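Local atomic coordinates of 6-aminohexanoate-cyclic-dimer hydrolase (Arthrobacter sp., PDB entry 3A2Q), a protein that hydrolyses the cyclic dimer of 6-aminohexanoate, a by-product of nylon-6 manufacture, opening one amide bond to give the linear dimer. Residues L49-K52 with A53-E56; A216-V219 with R220-A223; A224-D227 with V228-H232. The protein carries 1 engineered substitution. One frame throughout, in Å; residues are numbered along the deposited sequence.

Contact 1 of 3, residues L49-K52 with A53-E56; sequences LFEK and ARRE
Ala53 N donates to Leu49 O over 2.9 Å, the bond that starts the first turn of the alpha helix 50-59 with Leu49 as its N-cap. This helix follows the edge strand 45-48 of the amidase-family sheet, and the methyl of Ala53 touches Leu115 of the neighbouring strand 113-118. Arg54 comes next, its amide bonded to Phe50 O and its side chain running back over that carbonyl: with CG anti to its own carbonyl carbon (chi1 -78°) and the chain extended to NE, Arg54 CG lies 3.1 Å from Phe50 O. The guanidinium then lies with one face near Phe50 CB, while Glu51 meets it at the edge: OE1 stands 3.4 Å from Arg54 NH1, a long salt bridge with the two planes turned 51° apart. Arg54 NE has a second carboxylate partner in Glu29 of helix 24-42. Replacing Arg54 by a leucine would probably leave Glu29 and Glu51 without their shared positive mate and unfasten this polar link between the two helices. Arg55 repeats the backbone bond, to Glu51 O, and its CG leans over the same oxygen at 3.0 Å. At Glu56 the amide points almost straight at Lys52 O, with an N-H...O angle of 175°. The carboxylate crosses the lysine's methylene chain rather than its ammonium, which pairs with Asp81; OE1 accepts from Leu114 N, and OE2 rests 3.4 Å from Lys52 CG.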
loop_
_atom_site.group_PDB
_atom_site.type_symbol
_atom_site.label_atom_id
_atom_site.label_comp_id
_atom_site.label_asym_id
_atom_site.label_seq_id
_atom_site.Cartn_x
_atom_site.Cartn_y
_atom_site.Cartn_z
ATOM N N LEU A 49 2.597 1.601 -20.413
ATOM C CA LEU A 49 3.898 1.199 -20.937
ATOM C C LEU A 49 3.701 -0.078 -21.741
ATOM O O LEU A 49 4.401 -1.073 -21.532
ATOM C CB LEU A 49 4.877 0.935 -19.789
ATOM C CG LEU A 49 5.170 2.099 -18.844
ATOM C CD1 LEU A 49 6.013 1.608 -17.678
ATOM C CD2 LEU A 49 5.882 3.208 -19.597
ATOM N N PHE A 50 2.748 -0.043 -22.667
ATOM C CA PHE A 50 2.442 -1.209 -23.486
ATOM C C PHE A 50 3.598 -1.693 -24.364
ATOM O O PHE A 50 3.772 -2.896 -24.551
ATOM C CB PHE A 50 1.209 -0.933 -24.351
ATOM C CG PHE A 50 0.016 -0.451 -23.569
ATOM C CD1 PHE A 50 -0.313 -1.032 -22.347
ATOM C CD2 PHE A 50 -0.788 0.570 -24.063
ATOM C CE1 PHE A 50 -1.430 -0.600 -21.629
ATOM C CE2 PHE A 50 -1.905 1.008 -23.355
ATOM C CZ PHE A 50 -2.227 0.421 -22.134
ATOM N N GLU A 51 4.386 -0.770 -24.902
ATOM C CA GLU A 51 5.508 -1.175 -25.741
ATOM C C GLU A 51 6.566 -1.914 -24.925
ATOM O O GLU A 51 7.006 -2.997 -25.314
ATOM C CB GLU A 51 6.119 0.040 -26.444
ATOM C CG GLU A 51 5.134 0.762 -27.357
ATOM C CD GLU A 51 4.506 -0.156 -28.402
ATOM O OE1 GLU A 51 3.561 0.286 -29.091
ATOM O OE2 GLU A 51 4.953 -1.315 -28.540
ATOM N N LYS A 52 6.971 -1.341 -23.794
ATOM C CA LYS A 52 7.960 -2.001 -22.951
ATOM C C LYS A 52 7.397 -3.343 -22.516
ATOM O O LYS A 52 8.095 -4.354 -22.526
ATOM C CB LYS A 52 8.285 -1.162 -21.712
ATOM C CG LYS A 52 9.117 -1.922 -20.685
ATOM C CD LYS A 52 9.561 -1.056 -19.514
ATOM C CE LYS A 52 10.662 -0.090 -19.917
ATOM N NZ LYS A 52 11.241 0.608 -18.733
ATOM N N ALA A 53 6.123 -3.350 -22.139
ATOM C CA ALA A 53 5.478 -4.579 -21.706
ATOM C C ALA A 53 5.560 -5.620 -22.816
ATOM O O ALA A 53 5.713 -6.815 -22.554
ATOM C CB ALA A 53 4.024 -4.308 -21.350
ATOM N N ARG A 54 5.463 -5.155 -24.056
ATOM C CA ARG A 54 5.513 -6.049 -25.203
ATOM C C ARG A 54 6.912 -6.583 -25.470
ATOM O O ARG A 54 7.067 -7.724 -25.905
ATOM C CB ARG A 54 4.964 -5.337 -26.442
ATOM C CG ARG A 54 3.447 -5.277 -26.469
ATOM C CD ARG A 54 2.937 -4.244 -27.458
ATOM N NE ARG A 54 1.481 -4.264 -27.553
ATOM C CZ ARG A 54 0.737 -3.207 -27.860
ATOM N NH1 ARG A 54 1.314 -2.037 -28.100
ATOM N NH2 ARG A 54 -0.583 -3.321 -27.922
ATOM N N ARG A 55 7.930 -5.768 -25.205
ATOM C CA ARG A 55 9.312 -6.189 -25.417
ATOM C C ARG A 55 9.711 -7.189 -24.337
ATOM O O ARG A 55 10.315 -8.221 -24.623
ATOM C CB ARG A 55 10.267 -4.999 -25.335
ATOM C CG ARG A 55 9.849 -3.756 -26.095
ATOM C CD ARG A 55 10.787 -2.611 -25.725
ATOM N NE ARG A 55 10.280 -1.304 -26.131
ATOM C CZ ARG A 55 10.836 -0.150 -25.775
ATOM N NH1 ARG A 55 11.917 -0.143 -25.004
ATOM N NH2 ARG A 55 10.311 0.998 -26.184
ATOM N N GLU A 56 9.378 -6.868 -23.089
ATOM C CA GLU A 56 9.721 -7.730 -21.965
ATOM C C GLU A 56 9.009 -9.072 -22.038
ATOM O O GLU A 56 9.554 -10.090 -21.619
ATOM C CB GLU A 56 9.379 -7.045 -20.633
ATOM C CG GLU A 56 9.940 -5.641 -20.491
ATOM C CD GLU A 56 9.736 -5.065 -19.100
ATOM O OE1 GLU A 56 8.734 -5.422 -18.443
ATOM O OE2 GLU A 56 10.570 -4.246 -18.668
#

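Contact 2 of 3, residues A216-V219 with R220-A223; sequences ARSV and RDIA
Ser218 and Asp221 meet through a classic N-cap: the serine hydroxyl, OG, accepts from Asp221 N at 3.2 Å and so takes up an amide in the first turn of helix 219-229. A chi1 of 69° sets OG between the backbone N and the carbonyl carbon of its own residue, from where it can turn in over the helix start. The Ser218 carbonyl adds two weak bonds, from Asp221 N and from Ile222 N, the latter at 3.5 Å. OG also lies 3.5 Å from Arg220 CG, and it is hydrogen-bonded to Asp9, whose carboxylate pairs in turn with the Arg220 guanidinium; serine and arginine thus share one acidic partner.

Val219 enters the helix itself. Its carbonyl receives Ala223 N at 3.1 Å with an N-H...O angle of 166°, the first i to i+4 bond here that is not weak, while its CB bond points away from the residues that follow and the side chain packs on Ala467 and Ile251.

Before the cap, the methyl of Ala216, at the end of strand 211-216, touches both Asp221 CB and Ile222 CD1, each at 3.6 Å, and a water bridges Arg217 N to Asp221 OD2, a further link between loop and helix. The Asp221 carboxylate also takes bonds from Ala10 and Thr11 at the start of helix 10-19.

The whole turn carries the chain from strand 211-216 into helix 219-229: Ile222 packs on strand 185-188, Val219, Ile222 and Ala223 face helix 460-473, and Arg220 lies against helix 10-19.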
loop_
_atom_site.group_PDB
_atom_site.type_symbol
_atom_site.label_atom_id
_atom_site.label_comp_id
_atom_site.label_asym_id
_atom_site.label_seq_id
_atom_site.Cartn_x
_atom_site.Cartn_y
_atom_site.Cartn_z
ATOM N N ALA A 216 -2.591 -7.688 -4.455
ATOM C CA ALA A 216 -2.999 -8.907 -5.153
ATOM C C ALA A 216 -4.434 -9.268 -4.754
ATOM O O ALA A 216 -5.031 -8.620 -3.896
ATOM C CB ALA A 216 -2.052 -10.064 -4.814
ATOM N N ARG A 217 -4.994 -10.299 -5.381
ATOM C CA ARG A 217 -6.345 -10.722 -5.040
ATOM C C ARG A 217 -6.355 -12.074 -4.319
ATOM O O ARG A 217 -7.412 -12.577 -3.936
ATOM C CB ARG A 217 -7.233 -10.773 -6.292
ATOM C CG ARG A 217 -7.523 -9.398 -6.898
ATOM C CD ARG A 217 -8.661 -9.472 -7.907
ATOM N NE ARG A 217 -8.353 -10.394 -8.993
ATOM C CZ ARG A 217 -7.602 -10.095 -10.049
ATOM N NH1 ARG A 217 -7.075 -8.885 -10.183
ATOM N NH2 ARG A 217 -7.359 -11.021 -10.962
ATOM N N SER A 218 -5.177 -12.660 -4.130
ATOM C CA SER A 218 -5.081 -13.934 -3.424
ATOM C C SER A 218 -3.896 -13.901 -2.467
ATOM O O SER A 218 -2.921 -13.186 -2.696
ATOM C CB SER A 218 -4.907 -15.099 -4.403
ATOM O OG SER A 218 -3.637 -15.058 -5.027
ATOM N N VAL A 219 -3.976 -14.687 -1.402
ATOM C CA VAL A 219 -2.895 -14.719 -0.430
ATOM C C VAL A 219 -1.658 -15.404 -1.012
ATOM O O VAL A 219 -0.525 -15.044 -0.679
ATOM C CB VAL A 219 -3.338 -15.428 0.868
ATOM C CG1 VAL A 219 -2.184 -15.471 1.868
ATOM C CG2 VAL A 219 -4.526 -14.687 1.479
ATOM N N ARG A 220 -1.861 -16.373 -1.902
ATOM C CA ARG A 220 -0.716 -17.062 -2.478
ATOM C C ARG A 220 0.082 -16.127 -3.380
ATOM O O ARG A 220 1.305 -16.240 -3.475
ATOM C CB ARG A 220 -1.158 -18.317 -3.239
ATOM C CG ARG A 220 -1.948 -18.076 -4.513
ATOM C CD ARG A 220 -2.328 -19.410 -5.147
ATOM N NE ARG A 220 -2.946 -19.254 -6.460
ATOM C CZ ARG A 220 -3.307 -20.270 -7.240
ATOM N NH1 ARG A 220 -3.113 -21.519 -6.836
ATOM N NH2 ARG A 220 -3.851 -20.039 -8.428
ATOM N N ASP A 221 -0.605 -15.195 -4.036
ATOM C CA ASP A 221 0.070 -14.234 -4.903
ATOM C C ASP A 221 0.995 -13.339 -4.073
ATOM O O ASP A 221 2.089 -12.995 -4.511
ATOM C CB ASP A 221 -0.949 -13.363 -5.638
ATOM C CG ASP A 221 -1.321 -13.914 -7.006
ATOM O OD1 ASP A 221 -0.950 -15.064 -7.323
ATOM O OD2 ASP A 221 -1.998 -13.191 -7.765
ATOM N N ILE A 222 0.548 -12.958 -2.880
ATOM C CA ILE A 222 1.358 -12.113 -2.005
ATOM C C ILE A 222 2.602 -12.880 -1.565
ATOM O O ILE A 222 3.713 -12.355 -1.599
ATOM C CB ILE A 222 0.552 -11.659 -0.758
ATOM C CG1 ILE A 222 -0.587 -10.728 -1.190
ATOM C CG2 ILE A 222 1.463 -10.945 0.236
ATOM C CD1 ILE A 222 -0.113 -9.427 -1.824
ATOM N N ALA A 223 2.412 -14.128 -1.159
ATOM C CA ALA A 223 3.531 -14.956 -0.723
ATOM C C ALA A 223 4.574 -15.090 -1.835
ATOM O O ALA A 223 5.771 -14.964 -1.590
ATOM C CB ALA A 223 3.029 -16.329 -0.303
HETATM O O HOH W 1 -4.109 -11.581 -7.779
#

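Contact 3 of 3, residues A224-D227 with V228-H232; sequences ALLD and VVSGH
Val229 N donates to Leu225 O at 3.0 Å, continuing the helical pattern, while Val228 N reaches the same oxygen from above its carbonyl plane and bonds only weakly to Ala224 O. Leu225 O thus serves two successive amides. Around these carbonyls sit the valine branches. Val228 CG2 comes within 3.2 Å of Ala224 O; chi1 of 178° sets CG1 anti to the backbone N and leaves CG2 beside it, anti to the carbonyl carbon, and this turns CG2 back along the preceding turn. Val229 CG2 rests 3.4 Å from Leu225 O.

The arrangement is the C-terminal end of helix 219-229 in the amidase fold, and Ser230 is the first residue to leave helical backbone angles. Its side chain nevertheless turns back to the helix. The hydroxyl donates to Leu226 O at 2.7 Å, and Ser230 N donates to that oxygen at 3.1 Å, so one carbonyl is gripped twice by a single residue. The two donors approach from opposite faces of the carbonyl plane, the hydroxyl well off the C=O direction at a C=O...O angle of 125°. The serine chi1 of -63° puts OG beside its own N, which is how both can converge on one acceptor. OG also touches Leu226 CD2, at 3.6 Å.

A water donates to Asp227 O and, weakly, to Ser230 O. The Asp227 carboxylate accepts from the backbone amides of Tyr247 and Ala248 at the start of helix 247-250. Leu225 and Leu226 lie on Leu214 of strand 211-216, whereas Val228 and Val229 face helix 102-110, from which Arg106 NH1 reaches the carbonyl oxygens of Val228 and Ser230.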
loop_
_atom_site.group_PDB
_atom_site.type_symbol
_atom_site.label_atom_id
_atom_site.label_comp_id
_atom_site.label_asym_id
_atom_site.label_seq_id
_atom_site.Cartn_x
_atom_site.Cartn_y
_atom_site.Cartn_z
ATOM N N ALA A 224 4.118 -15.335 -3.057
ATOM C CA ALA A 224 5.027 -15.476 -4.189
ATOM C C ALA A 224 5.772 -14.173 -4.487
ATOM O O ALA A 224 6.960 -14.185 -4.814
ATOM C CB ALA A 224 4.259 -15.941 -5.424
ATOM N N LEU A 225 5.072 -13.051 -4.373
ATOM C CA LEU A 225 5.679 -11.746 -4.620
ATOM C C LEU A 225 6.794 -11.454 -3.617
ATOM O O LEU A 225 7.827 -10.890 -3.970
ATOM C CB LEU A 225 4.614 -10.654 -4.536
ATOM C CG LEU A 225 3.620 -10.665 -5.697
ATOM C CD1 LEU A 225 2.416 -9.803 -5.367
ATOM C CD2 LEU A 225 4.324 -10.181 -6.957
ATOM N N LEU A 226 6.570 -11.830 -2.362
ATOM C CA LEU A 226 7.569 -11.621 -1.318
ATOM C C LEU A 226 8.841 -12.389 -1.650
ATOM O O LEU A 226 9.944 -11.894 -1.434
ATOM C CB LEU A 226 7.039 -12.088 0.035
ATOM C CG LEU A 226 6.133 -11.108 0.775
ATOM C CD1 LEU A 226 5.563 -11.763 2.018
ATOM C CD2 LEU A 226 6.938 -9.867 1.129
ATOM N N ASP A 227 8.685 -13.601 -2.173
ATOM C CA ASP A 227 9.844 -14.412 -2.525
ATOM C C ASP A 227 10.620 -13.765 -3.660
ATOM O O ASP A 227 11.820 -13.993 -3.817
ATOM C CB ASP A 227 9.411 -15.819 -2.943
ATOM C CG ASP A 227 8.814 -16.611 -1.797
ATOM O OD1 ASP A 227 9.181 -16.344 -0.631
ATOM O OD2 ASP A 227 7.991 -17.511 -2.062
ATOM N N VAL A 228 9.930 -12.951 -4.448
ATOM C CA VAL A 228 10.550 -12.281 -5.579
ATOM C C VAL A 228 11.298 -10.993 -5.237
ATOM O O VAL A 228 12.439 -10.801 -5.666
ATOM C CB VAL A 228 9.495 -11.944 -6.672
ATOM C CG1 VAL A 228 10.148 -11.195 -7.824
ATOM C CG2 VAL A 228 8.839 -13.221 -7.173
ATOM N N VAL A 229 10.673 -10.122 -4.445
ATOM C CA VAL A 229 11.274 -8.829 -4.140
ATOM C C VAL A 229 11.907 -8.595 -2.777
ATOM O O VAL A 229 12.368 -7.492 -2.504
ATOM C CB VAL A 229 10.242 -7.692 -4.366
ATOM C CG1 VAL A 229 9.682 -7.767 -5.782
ATOM C CG2 VAL A 229 9.114 -7.797 -3.337
ATOM N N SER A 230 11.952 -9.612 -1.926
ATOM C CA SER A 230 12.530 -9.441 -0.595
ATOM C C SER A 230 14.045 -9.646 -0.516
ATOM O O SER A 230 14.673 -10.132 -1.455
ATOM C CB SER A 230 11.834 -10.385 0.391
ATOM O OG SER A 230 10.457 -10.071 0.504
ATOM N N GLY A 231 14.629 -9.255 0.616
ATOM C CA GLY A 231 16.062 -9.424 0.805
ATOM C C GLY A 231 16.865 -8.143 0.923
ATOM O O GLY A 231 16.510 -7.115 0.342
ATOM N N HIS A 232 17.963 -8.207 1.672
ATOM C CA HIS A 232 18.832 -7.048 1.867
ATOM C C HIS A 232 19.638 -6.702 0.616
ATOM O O HIS A 232 20.287 -7.568 0.027
ATOM C CB HIS A 232 19.813 -7.302 3.014
ATOM C CG HIS A 232 20.737 -6.154 3.282
ATOM N ND1 HIS A 232 20.318 -4.983 3.877
ATOM C CD2 HIS A 232 22.048 -5.978 2.991
ATOM C CE1 HIS A 232 21.329 -4.135 3.938
ATOM N NE2 HIS A 232 22.390 -4.714 3.406
HETATM O O HOH W 2 14.320 -13.453 -1.850
#

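How the contacts relate
Contacts 2 and 3 adjoin in sequence and divide helix 219-229, the first at its N-terminal end and the second at its C-terminal end, with centres about 13 Å apart. Contact 1 comes earlier in the chain, on helix 50-59, its centre about 24 Å from that of contact 2 and about 23 Å from that of contact 3; it touches neither. All three belong to the amidase family region and to helices packed against one mixed sheet: helix 50-59 follows the outermost strand 45-48, whereas helix 219-229 follows the interior strand 211-216. Contact 1 thus lies at the surface, the others deeper, and the two helices flank different parts of one alpha/beta sheet.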